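Local coordinates for protein phosphoethanolamine N-methyltransferase 1 (Haemonchus contortus, PDB 4KRG) that probably transfers a methyl group from S-adenosylmethionine to phosphoethanolamine, a step in the phosphocholine synthesis of this parasitic nematode, at residues 134-139 with 185-190; 127-132 with 157-162; 141-146 with 194-199. One frame throughout, in Å; residues are numbered along the deposited sequence.

Contact 1. Residues 134-139 with 185-190; sequences LSDREV and HYRFSS. With OPE (phosphoric acid mono-(2-amino-ethyl) ester), chain C.
Leu134 and His185 bring the two backbones nearest each other, 7.5 Å from CA to CA, where the turn into helix 136-149 passes the extended loop that leads to helix 189-198. The gap is bridged by Arg187, whose chain runs straight out from CG to NE (chi2 -173°) and delivers the guanidinium to the first turn of the helix. Arg187 NH2 gives a well-aligned bond, 2.8 Å long with an N-H...O angle of 160°, to Leu134 O. NE and the same NH2 take hold of Asp136 side-on, both on the single oxygen OD1, with Arg187 NE to Asp136 OD1 at 2.9 Å. The carboxylate is rotated 45° against the guanidinium plane, and its other oxygen, OD2, turns to Ser257. Val139 CG2 covers one face of the guanidinium, 3.6 Å from Arg187 NH1, while His185 CB lies over the opposite face toward the rim. NH1 goes on to Met131 O and the hydroxyl of Tyr192. At the start of the helix, Ser135 and Glu138 form a capping box: Ser135 N donates to Glu138 OE1 over 2.9 Å, and Glu138 N returns a bond to Ser135 OG. Next to the arginine in sequence, Tyr186 donates its hydroxyl to the phosphate oxygen O3 of phosphoethanolamine. Arg187 is thus a buried cation held in place by one carboxylate oxygen and by carbonyls from the loop before the helix; the negative charge of Asp136 would be expected to stabilise its protonated form.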
loop_
_atom_site.group_PDB
_atom_site.type_symbol
_atom_site.label_atom_id
_atom_site.label_comp_id
_atom_site.label_asym_id
_atom_site.label_seq_id
_atom_site.Cartn_x
_atom_site.Cartn_y
_atom_site.Cartn_z
ATOM N N LEU A 134 3.364 -15.447 -9.952
ATOM C CA LEU A 134 2.288 -15.824 -10.868
ATOM C C LEU A 134 2.285 -14.902 -12.087
ATOM O O LEU A 134 2.750 -13.775 -12.003
ATOM C CB LEU A 134 0.930 -15.734 -10.173
ATOM C CG LEU A 134 0.705 -16.621 -8.949
ATOM C CD1 LEU A 134 -0.686 -16.415 -8.373
ATOM C CD2 LEU A 134 0.910 -18.071 -9.301
ATOM N N SER A 135 1.760 -15.371 -13.219
ATOM C CA SER A 135 1.614 -14.502 -14.388
ATOM C C SER A 135 0.452 -13.559 -14.139
ATOM O O SER A 135 -0.331 -13.772 -13.217
ATOM C CB SER A 135 1.346 -15.317 -15.647
ATOM O OG SER A 135 0.094 -15.970 -15.550
ATOM N N ASP A 136 0.346 -12.517 -14.957
ATOM C CA ASP A 136 -0.750 -11.562 -14.835
ATOM C C ASP A 136 -2.116 -12.238 -14.889
ATOM O O ASP A 136 -3.012 -11.895 -14.119
ATOM C CB ASP A 136 -0.659 -10.490 -15.926
ATOM C CG ASP A 136 0.342 -9.405 -15.600
ATOM O OD1 ASP A 136 1.175 -9.603 -14.694
ATOM O OD2 ASP A 136 0.298 -8.350 -16.264
ATOM N N ARG A 137 -2.283 -13.203 -15.789
ATOM C CA ARG A 137 -3.572 -13.875 -15.895
ATOM C C ARG A 137 -3.857 -14.710 -14.653
ATOM O O ARG A 137 -4.984 -14.737 -14.160
ATOM C CB ARG A 137 -3.664 -14.746 -17.148
ATOM C CG ARG A 137 -5.100 -15.135 -17.470
ATOM C CD ARG A 137 -5.225 -15.938 -18.760
ATOM N NE ARG A 137 -6.626 -16.144 -19.122
ATOM C CZ ARG A 137 -7.266 -15.451 -20.059
ATOM N NH1 ARG A 137 -6.629 -14.514 -20.747
ATOM N NH2 ARG A 137 -8.542 -15.703 -20.316
ATOM N N GLU A 138 -2.828 -15.378 -14.140
ATOM C CA GLU A 138 -2.952 -16.189 -12.931
ATOM C C GLU A 138 -3.276 -15.366 -11.681
ATOM O O GLU A 138 -4.037 -15.818 -10.823
ATOM C CB GLU A 138 -1.683 -17.013 -12.711
ATOM C CG GLU A 138 -1.484 -18.105 -13.749
ATOM C CD GLU A 138 -0.074 -18.669 -13.759
ATOM O OE1 GLU A 138 0.823 -18.077 -13.116
ATOM O OE2 GLU A 138 0.139 -19.708 -14.415
ATOM N N VAL A 139 -2.691 -14.173 -11.576
ATOM C CA VAL A 139 -2.988 -13.269 -10.468
ATOM C C VAL A 139 -4.481 -12.957 -10.442
ATOM O O VAL A 139 -5.130 -13.041 -9.396
ATOM C CB VAL A 139 -2.181 -11.951 -10.568
ATOM C CG1 VAL A 139 -2.709 -10.920 -9.580
ATOM C CG2 VAL A 139 -0.709 -12.207 -10.302
ATOM N N HIS A 185 8.118 -11.580 -11.014
ATOM C CA HIS A 185 7.398 -10.418 -11.516
ATOM C C HIS A 185 7.373 -9.333 -10.450
ATOM O O HIS A 185 6.611 -9.424 -9.489
ATOM C CB HIS A 185 5.952 -10.787 -11.845
ATOM C CG HIS A 185 5.802 -11.723 -13.009
ATOM N ND1 HIS A 185 5.752 -11.288 -14.310
ATOM C CD2 HIS A 185 5.658 -13.072 -13.051
ATOM C CE1 HIS A 185 5.596 -12.326 -15.115
ATOM N NE2 HIS A 185 5.538 -13.419 -14.378
ATOM N N TYR A 186 8.200 -8.307 -10.616
ATOM C CA TYR A 186 8.198 -7.176 -9.687
ATOM C C TYR A 186 7.316 -6.064 -10.236
ATOM O O TYR A 186 7.778 -5.188 -10.965
ATOM C CB TYR A 186 9.626 -6.680 -9.443
ATOM C CG TYR A 186 10.525 -7.753 -8.887
ATOM C CD1 TYR A 186 10.403 -8.170 -7.572
ATOM C CD2 TYR A 186 11.484 -8.362 -9.683
ATOM C CE1 TYR A 186 11.214 -9.162 -7.060
ATOM C CE2 TYR A 186 12.305 -9.351 -9.179
ATOM C CZ TYR A 186 12.165 -9.744 -7.869
ATOM O OH TYR A 186 12.970 -10.729 -7.362
ATOM N N ARG A 187 6.035 -6.115 -9.890
ATOM C CA ARG A 187 5.054 -5.185 -10.442
ATOM C C ARG A 187 5.044 -3.872 -9.671
ATOM O O ARG A 187 5.568 -3.797 -8.565
ATOM C CB ARG A 187 3.660 -5.815 -10.414
ATOM C CG ARG A 187 3.573 -7.139 -11.167
ATOM C CD ARG A 187 2.153 -7.652 -11.258
ATOM N NE ARG A 187 2.073 -8.845 -12.097
ATOM C CZ ARG A 187 2.189 -10.088 -11.645
ATOM N NH1 ARG A 187 2.383 -10.306 -10.358
ATOM N NH2 ARG A 187 2.114 -11.111 -12.485
ATOM N N PHE A 188 4.452 -2.839 -10.258
ATOM C CA PHE A 188 4.257 -1.580 -9.549
ATOM C C PHE A 188 3.159 -1.748 -8.507
ATOM O O PHE A 188 2.149 -2.396 -8.773
ATOM C CB PHE A 188 3.827 -0.483 -10.517
ATOM C CG PHE A 188 4.725 -0.326 -11.703
ATOM C CD1 PHE A 188 6.096 -0.494 -11.587
ATOM C CD2 PHE A 188 4.193 0.004 -12.936
ATOM C CE1 PHE A 188 6.922 -0.339 -12.690
ATOM C CE2 PHE A 188 5.008 0.165 -14.040
ATOM C CZ PHE A 188 6.375 -0.009 -13.917
ATOM N N SER A 189 3.357 -1.153 -7.331
ATOM C CA SER A 189 2.385 -1.219 -6.237
ATOM C C SER A 189 1.004 -0.757 -6.666
ATOM O O SER A 189 -0.007 -1.297 -6.223
ATOM C CB SER A 189 2.849 -0.357 -5.069
ATOM O OG SER A 189 3.219 0.930 -5.523
ATOM N N SER A 190 0.968 0.252 -7.530
ATOM C CA SER A 190 -0.291 0.829 -7.992
ATOM C C SER A 190 -1.158 -0.180 -8.752
ATOM O O SER A 190 -2.387 -0.098 -8.726
ATOM C CB SER A 190 -0.016 2.053 -8.858
ATOM O OG SER A 190 0.909 1.737 -9.876
HETATM C CA OPE C . 11.710 -12.220 -1.427
HETATM C CB OPE C . 11.373 -13.545 -0.826
HETATM O O1 OPE C . 13.772 -10.745 -2.783
HETATM O O2 OPE C . 11.626 -9.806 -3.503
HETATM O O3 OPE C . 12.781 -11.453 -4.975
HETATM O O4 OPE C . 11.760 -12.189 -2.806
HETATM N N OPE C . 10.204 -14.217 -1.329
HETATM P P OPE C . 12.501 -11.032 -3.549
#

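Contact 2. Residues 127-132 with 157-162; sequences TNWLMM and HLRESC. With SAH (S-adenosyl-L-homocysteine), chain D; OPE (phosphoric acid mono-(2-amino-ethyl) ester), chain C.
Asn128 and Trp129, which line the S-adenosylhomocysteine and phosphoethanolamine pockets, meet Arg159 where the parallel strands 122-126 and 154-161 of the Rossmann-like methyltransferase fold end. The pairing carries on past the strand end, with Trp129 N bonded to Arg159 O at 2.8 Å; at the other end Thr127 offers both its N and its OG1 to His157 O, and the His157 ring returns a bond from ND1 to Thr127 O, in the ring plane. Beyond Trp129 the loop curls over Glu160, whose chain is bent at chi2 (-66°) so that its carboxylate receives three successive backbone N-H groups. Leu130 N and Met131 N come to Glu160 OE2 from opposite faces, the latter at 2.8 Å, and Met132 N reaches Glu160 OE1 from above the plane at 3.0 Å. A water adds a further bond to Glu160 OE2 and links it to Thr127 OG1 and Arg159 N. Arg159 runs over one face of the indole, the planes 34° apart and Trp129 CZ2 over the guanidinium's centre, with Arg159 CD 3.8 Å from the centroid of the five-membered ring of Trp129, a CH-pi contact; over the opposite face sits the phosphoethanolamine amine, its N 3.5 Å from Trp129 CD2. Asn128 OD1 takes a bond from Arg159 NH1 at 3.0 Å, leaving ND2 for the carboxylate of S-adenosylhomocysteine, while Asn128 O accepts from the cofactor amine. Ser161 OG donates to phosphate oxygen O2. Asp45 pairs with Arg159 NH2, and Gln231 of the antiparallel strand 231-240 accepts from both Trp129 NE1 and Arg159 NE. Helix 70-78 packs on Asn128 and Trp129, and Tyr192 of helix 189-198 on Met131 and Glu160.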
loop_
_atom_site.group_PDB
_atom_site.type_symbol
_atom_site.label_atom_id
_atom_site.label_comp_id
_atom_site.label_asym_id
_atom_site.label_seq_id
_atom_site.Cartn_x
_atom_site.Cartn_y
_atom_site.Cartn_z
ATOM N N THR A 127 -1.723 -14.525 2.200
ATOM C CA THR A 127 -0.541 -14.753 1.395
ATOM C C THR A 127 0.521 -13.727 1.763
ATOM O O THR A 127 0.220 -12.673 2.323
ATOM C CB THR A 127 -0.838 -14.655 -0.111
ATOM O OG1 THR A 127 -1.194 -13.308 -0.435
ATOM C CG2 THR A 127 -1.963 -15.604 -0.518
ATOM N N ASN A 128 1.764 -14.047 1.443
ATOM C CA ASN A 128 2.889 -13.153 1.680
ATOM C C ASN A 128 3.985 -13.554 0.699
ATOM O O ASN A 128 4.546 -14.642 0.821
ATOM C CB ASN A 128 3.364 -13.260 3.140
ATOM C CG ASN A 128 4.457 -12.252 3.484
ATOM O OD1 ASN A 128 4.177 -11.095 3.804
ATOM N ND2 ASN A 128 5.706 -12.691 3.422
ATOM N N TRP A 129 4.252 -12.686 -0.281
ATOM C CA TRP A 129 5.163 -12.980 -1.400
ATOM C C TRP A 129 4.668 -14.110 -2.329
ATOM O O TRP A 129 5.295 -15.165 -2.401
ATOM C CB TRP A 129 6.568 -13.349 -0.901
ATOM C CG TRP A 129 7.406 -12.241 -0.334
ATOM C CD1 TRP A 129 7.547 -10.967 -0.817
ATOM C CD2 TRP A 129 8.240 -12.332 0.820
ATOM N NE1 TRP A 129 8.428 -10.258 -0.027
ATOM C CE2 TRP A 129 8.867 -11.071 0.987
ATOM C CE3 TRP A 129 8.529 -13.349 1.736
ATOM C CZ2 TRP A 129 9.756 -10.813 2.026
ATOM C CZ3 TRP A 129 9.407 -13.092 2.766
ATOM C CH2 TRP A 129 10.013 -11.833 2.904
ATOM N N LEU A 130 3.573 -13.892 -3.054
ATOM C CA LEU A 130 3.043 -14.943 -3.927
ATOM C C LEU A 130 2.655 -14.485 -5.338
ATOM O O LEU A 130 2.995 -15.149 -6.318
ATOM C CB LEU A 130 1.866 -15.667 -3.270
ATOM C CG LEU A 130 1.297 -16.840 -4.078
ATOM C CD1 LEU A 130 2.337 -17.945 -4.248
ATOM C CD2 LEU A 130 0.028 -17.385 -3.436
HETATM N N MSE A 131 1.946 -13.364 -5.442
HETATM C CA MSE A 131 1.512 -12.861 -6.750
HETATM C C MSE A 131 2.687 -12.631 -7.703
HETATM O O MSE A 131 2.564 -12.806 -8.913
HETATM C CB MSE A 131 0.713 -11.558 -6.613
HETATM C CG MSE A 131 -0.540 -11.625 -5.750
HETATM SE SE MSE A 131 -1.826 -12.971 -6.352
HETATM C CE MSE A 131 -1.220 -14.442 -5.200
HETATM N N MSE A 132 3.824 -12.236 -7.142
HETATM C CA MSE A 132 5.038 -11.988 -7.913
HETATM C C MSE A 132 5.560 -13.269 -8.569
HETATM O O MSE A 132 6.409 -13.208 -9.458
HETATM C CB MSE A 132 6.109 -11.410 -6.994
HETATM C CG MSE A 132 6.383 -12.318 -5.816
HETATM SE SE MSE A 132 7.175 -11.425 -4.266
HETATM C CE MSE A 132 9.026 -11.349 -4.882
ATOM N N HIS A 157 -5.200 -11.007 2.713
ATOM C CA HIS A 157 -3.968 -10.264 2.900
ATOM C C HIS A 157 -3.006 -10.628 1.780
ATOM O O HIS A 157 -2.798 -11.807 1.491
ATOM C CB HIS A 157 -3.319 -10.593 4.244
ATOM C CG HIS A 157 -1.976 -9.953 4.428
ATOM N ND1 HIS A 157 -0.814 -10.518 3.954
ATOM C CD2 HIS A 157 -1.621 -8.791 5.026
ATOM C CE1 HIS A 157 0.208 -9.730 4.252
ATOM N NE2 HIS A 157 -0.256 -8.676 4.896
ATOM N N LEU A 158 -2.412 -9.610 1.164
ATOM C CA LEU A 158 -1.363 -9.829 0.178
ATOM C C LEU A 158 -0.180 -8.935 0.507
ATOM O O LEU A 158 -0.350 -7.860 1.055
ATOM C CB LEU A 158 -1.880 -9.526 -1.220
ATOM C CG LEU A 158 -3.116 -10.340 -1.612
ATOM C CD1 LEU A 158 -4.162 -9.433 -2.235
ATOM C CD2 LEU A 158 -2.740 -11.445 -2.571
ATOM N N ARG A 159 1.016 -9.400 0.185
ATOM C CA ARG A 159 2.230 -8.617 0.358
ATOM C C ARG A 159 3.156 -8.981 -0.784
ATOM O O ARG A 159 3.431 -10.160 -1.009
ATOM C CB ARG A 159 2.908 -8.954 1.683
ATOM C CG ARG A 159 4.223 -8.212 1.893
ATOM C CD ARG A 159 5.444 -9.026 1.480
ATOM N NE ARG A 159 6.670 -8.386 1.951
ATOM C CZ ARG A 159 7.171 -8.540 3.173
ATOM N NH1 ARG A 159 6.560 -9.323 4.057
ATOM N NH2 ARG A 159 8.285 -7.911 3.512
ATOM N N GLU A 160 3.638 -7.986 -1.517
ATOM C CA GLU A 160 4.466 -8.284 -2.673
ATOM C C GLU A 160 5.697 -7.394 -2.750
ATOM O O GLU A 160 5.680 -6.255 -2.283
ATOM C CB GLU A 160 3.652 -8.153 -3.966
ATOM C CG GLU A 160 2.383 -8.984 -4.011
ATOM C CD GLU A 160 2.653 -10.485 -4.028
ATOM O OE1 GLU A 160 3.755 -10.892 -4.465
ATOM O OE2 GLU A 160 1.764 -11.261 -3.610
ATOM N N SER A 161 6.769 -7.923 -3.332
ATOM C CA SER A 161 7.920 -7.105 -3.669
ATOM C C SER A 161 7.526 -6.307 -4.893
ATOM O O SER A 161 7.348 -6.866 -5.983
ATOM C CB SER A 161 9.134 -7.968 -3.997
ATOM O OG SER A 161 9.504 -8.746 -2.880
ATOM N N CYS A 162 7.368 -5.004 -4.720
ATOM C CA CYS A 162 6.928 -4.180 -5.829
ATOM C C CYS A 162 8.106 -3.481 -6.497
ATOM O O CYS A 162 9.002 -2.986 -5.817
ATOM C CB CYS A 162 5.863 -3.182 -5.363
ATOM S SG CYS A 162 4.328 -3.982 -4.829
HETATM N N SAH D . 4.991 -16.956 2.320
HETATM C CA SAH D . 6.150 -17.540 3.015
HETATM C CB SAH D . 7.198 -17.989 1.939
HETATM C CG SAH D . 7.618 -16.876 0.982
HETATM S SD SAH D . 8.648 -17.404 -0.418
HETATM C C SAH D . 6.734 -16.581 3.973
HETATM O O SAH D . 6.721 -15.386 3.722
HETATM O OXT SAH D . 7.483 -17.001 4.828
HETATM C "C5'" SAH D . 7.496 -18.139 -1.608
HETATM C "C4'" SAH D . 6.780 -19.323 -1.250
HETATM O "O4'" SAH D . 5.622 -19.467 -2.115
HETATM C "C3'" SAH D . 7.602 -20.533 -1.447
HETATM O "O3'" SAH D . 7.329 -21.454 -0.415
HETATM C "C2'" SAH D . 7.143 -21.076 -2.718
HETATM O "O2'" SAH D . 7.341 -22.461 -2.774
HETATM C "C1'" SAH D . 5.703 -20.722 -2.717
HETATM N N9 SAH D . 5.085 -20.688 -4.088
HETATM C C8 SAH D . 5.432 -19.911 -5.122
HETATM N N7 SAH D . 4.529 -20.104 -6.085
HETATM C C5 SAH D . 3.616 -20.987 -5.675
HETATM C C6 SAH D . 2.472 -21.551 -6.265
HETATM N N6 SAH D . 2.083 -21.218 -7.541
HETATM N N1 SAH D . 1.756 -22.431 -5.541
HETATM C C2 SAH D . 2.104 -22.772 -4.306
HETATM N N3 SAH D . 3.194 -22.250 -3.718
HETATM C C4 SAH D . 3.960 -21.360 -4.374
HETATM C CA OPE C . 11.710 -12.220 -1.427
HETATM C CB OPE C . 11.373 -13.545 -0.826
HETATM O O1 OPE C . 13.772 -10.745 -2.783
HETATM O O2 OPE C . 11.626 -9.806 -3.503
HETATM O O3 OPE C . 12.781 -11.453 -4.975
HETATM O O4 OPE C . 11.760 -12.189 -2.806
HETATM N N OPE C . 10.204 -14.217 -1.329
HETATM P P OPE C . 12.501 -11.032 -3.549
HETATM O O HOH W 1 1.199 -11.983 -0.972
#

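Contact 3. Residues 141-146 with 194-199; sequences EFLLNA and KLLRAI
Leu143 points from helix 136-149 straight at Leu195 of helix 189-198, and the two side chains meet tip to tip, Leu143 CD1 lying 3.6 Å from Leu195 CD2. The two leucines use different first torsions: Leu195 places CG trans to its backbone N (chi1 174°), whereas in Leu143 CG stands beside the N (chi1 -68°). The second branch of Leu143 is used differently. Its CD2 faces Leu196, Leu143 CD2 to Leu196 CD2 being 4.2 Å, a looser touch in which the two side chains run at about a right angle. The base of Leu143 is occupied as well, since Ile199 CD1 comes to 3.7 Å from Leu143 CB. One leucine therefore meets three partners. The next residue, Leu144, slants past Ile199 and touches it with its CD2 branch, Leu144 CD2 lying 4.0 Å from Ile199 CG2. Ile199 thus spans both leucines, its CD1 branch against Leu143 and its CG2 methyl against Leu144. It is the first residue to leave helical geometry after helix 189-198, which closes the contact at that end. Leu143 also rests on Ile156 and Leu196 on Leu158, both of strand 154-161, while helix 249-271 supplies Val249 against Leu144 and Phe256 against Leu195. Phe211 of strand 208-218 reaches Leu196 and Ile199. The touching side chains are all aliphatic, so the two helices are joined here by dispersion and the hydrophobic effect, with neither charge nor hydrogen bonding between them.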
loop_
_atom_site.group_PDB
_atom_site.type_symbol
_atom_site.label_atom_id
_atom_site.label_comp_id
_atom_site.label_asym_id
_atom_site.label_seq_id
_atom_site.Cartn_x
_atom_site.Cartn_y
_atom_site.Cartn_z
ATOM N N GLU A 141 -6.889 -14.678 -11.928
ATOM C CA GLU A 141 -7.590 -15.928 -11.671
ATOM C C GLU A 141 -7.493 -16.323 -10.201
ATOM O O GLU A 141 -8.456 -16.816 -9.626
ATOM C CB GLU A 141 -7.065 -17.035 -12.591
ATOM C CG GLU A 141 -7.403 -16.792 -14.060
ATOM C CD GLU A 141 -6.885 -17.880 -14.984
ATOM O OE1 GLU A 141 -7.382 -17.977 -16.128
ATOM O OE2 GLU A 141 -5.973 -18.630 -14.576
ATOM N N PHE A 142 -6.337 -16.091 -9.590
ATOM C CA PHE A 142 -6.185 -16.344 -8.164
ATOM C C PHE A 142 -7.138 -15.482 -7.351
ATOM O O PHE A 142 -7.756 -15.957 -6.401
ATOM C CB PHE A 142 -4.748 -16.102 -7.693
ATOM C CG PHE A 142 -4.598 -16.132 -6.196
ATOM C CD1 PHE A 142 -4.527 -17.342 -5.518
ATOM C CD2 PHE A 142 -4.560 -14.959 -5.463
ATOM C CE1 PHE A 142 -4.401 -17.379 -4.135
ATOM C CE2 PHE A 142 -4.435 -14.988 -4.085
ATOM C CZ PHE A 142 -4.354 -16.201 -3.420
ATOM N N LEU A 143 -7.256 -14.211 -7.725
ATOM C CA LEU A 143 -8.063 -13.269 -6.950
ATOM C C LEU A 143 -9.560 -13.506 -7.096
ATOM O O LEU A 143 -10.323 -13.263 -6.164
ATOM C CB LEU A 143 -7.711 -11.826 -7.306
ATOM C CG LEU A 143 -6.315 -11.390 -6.859
ATOM C CD1 LEU A 143 -5.953 -10.050 -7.472
ATOM C CD2 LEU A 143 -6.221 -11.330 -5.340
ATOM N N LEU A 144 -9.981 -13.978 -8.263
ATOM C CA LEU A 144 -11.375 -14.370 -8.452
ATOM C C LEU A 144 -11.696 -15.650 -7.674
ATOM O O LEU A 144 -12.821 -15.846 -7.226
ATOM C CB LEU A 144 -11.707 -14.529 -9.939
ATOM C CG LEU A 144 -11.751 -13.227 -10.757
ATOM C CD1 LEU A 144 -11.831 -13.509 -12.246
ATOM C CD2 LEU A 144 -12.923 -12.363 -10.331
ATOM N N ASN A 145 -10.700 -16.515 -7.508
ATOM C CA ASN A 145 -10.861 -17.717 -6.694
ATOM C C ASN A 145 -10.966 -17.389 -5.208
ATOM O O ASN A 145 -11.819 -17.927 -4.505
ATOM C CB ASN A 145 -9.704 -18.683 -6.936
ATOM C CG ASN A 145 -10.054 -19.770 -7.928
ATOM O OD1 ASN A 145 -11.180 -20.267 -7.949
ATOM N ND2 ASN A 145 -9.093 -20.141 -8.764
ATOM N N ALA A 146 -10.096 -16.503 -4.737
ATOM C CA ALA A 146 -10.151 -16.041 -3.358
ATOM C C ALA A 146 -11.519 -15.445 -3.092
ATOM O O ALA A 146 -12.110 -15.643 -2.038
ATOM C CB ALA A 146 -9.070 -15.012 -3.104
ATOM N N LYS A 194 -5.057 -1.089 -7.918
ATOM C CA LYS A 194 -6.071 -0.874 -8.949
ATOM C C LYS A 194 -6.781 -2.163 -9.350
ATOM O O LYS A 194 -7.993 -2.165 -9.546
ATOM C CB LYS A 194 -5.478 -0.161 -10.169
ATOM C CG LYS A 194 -5.060 1.282 -9.884
ATOM C CD LYS A 194 -4.686 2.049 -11.148
ATOM C CE LYS A 194 -5.909 2.429 -11.970
ATOM N NZ LYS A 194 -6.868 3.252 -11.186
ATOM N N LEU A 195 -6.036 -3.257 -9.462
ATOM C CA LEU A 195 -6.655 -4.539 -9.806
ATOM C C LEU A 195 -7.668 -4.938 -8.748
ATOM O O LEU A 195 -8.779 -5.323 -9.064
ATOM C CB LEU A 195 -5.606 -5.638 -9.971
ATOM C CG LEU A 195 -6.185 -7.041 -10.193
ATOM C CD1 LEU A 195 -7.130 -7.051 -11.384
ATOM C CD2 LEU A 195 -5.087 -8.064 -10.382
ATOM N N LEU A 196 -7.277 -4.820 -7.489
ATOM C CA LEU A 196 -8.150 -5.182 -6.387
ATOM C C LEU A 196 -9.450 -4.379 -6.410
ATOM O O LEU A 196 -10.537 -4.936 -6.260
ATOM C CB LEU A 196 -7.409 -5.013 -5.058
ATOM C CG LEU A 196 -6.312 -6.051 -4.791
ATOM C CD1 LEU A 196 -5.332 -5.568 -3.727
ATOM C CD2 LEU A 196 -6.942 -7.361 -4.362
ATOM N N ARG A 197 -9.329 -3.075 -6.627
ATOM C CA ARG A 197 -10.486 -2.183 -6.636
ATOM C C ARG A 197 -11.381 -2.423 -7.847
ATOM O O ARG A 197 -12.579 -2.164 -7.798
ATOM C CB ARG A 197 -10.042 -0.714 -6.596
ATOM C CG ARG A 197 -9.306 -0.307 -5.322
ATOM C CD ARG A 197 -8.976 1.176 -5.327
ATOM N NE ARG A 197 -10.172 1.998 -5.165
ATOM C CZ ARG A 197 -10.240 3.298 -5.434
ATOM N NH1 ARG A 197 -9.181 3.940 -5.906
ATOM N NH2 ARG A 197 -11.374 3.957 -5.246
ATOM N N ALA A 198 -10.799 -2.928 -8.929
ATOM C CA ALA A 198 -11.542 -3.127 -10.173
ATOM C C ALA A 198 -12.474 -4.332 -10.121
ATOM O O ALA A 198 -13.565 -4.297 -10.688
ATOM C CB ALA A 198 -10.587 -3.262 -11.352
ATOM N N ILE A 199 -12.030 -5.396 -9.459
ATOM C CA ILE A 199 -12.736 -6.676 -9.480
ATOM C C ILE A 199 -14.211 -6.572 -9.081
ATOM O O ILE A 199 -14.561 -5.953 -8.072
ATOM C CB ILE A 199 -12.015 -7.733 -8.598
ATOM C CG1 ILE A 199 -10.751 -8.229 -9.297
ATOM C CG2 ILE A 199 -12.924 -8.921 -8.299
ATOM C CD1 ILE A 199 -9.861 -9.090 -8.421
#

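Along the chain the first segments come in the order 127-132, 134-139 and 141-146, followed by 157-162, 185-190 and 194-199, so every contact interleaves with the others. Contact 1 joins the start of helix 136-149 to the loop leading into helix 189-198, and contact 3, 11 Å away centre to centre, joins the two helices further along. Contact 2, on strand 154-161, is 9 Å from contact 1 and 13 Å from contact 3. Met132 O probably accepts from His185 N, tying contacts 1 and 2, which both touch phosphoethanolamine; Leu158 packs on Leu143 and Leu196. The substrate-binding end thus grades into an apolar helix-on-strand core.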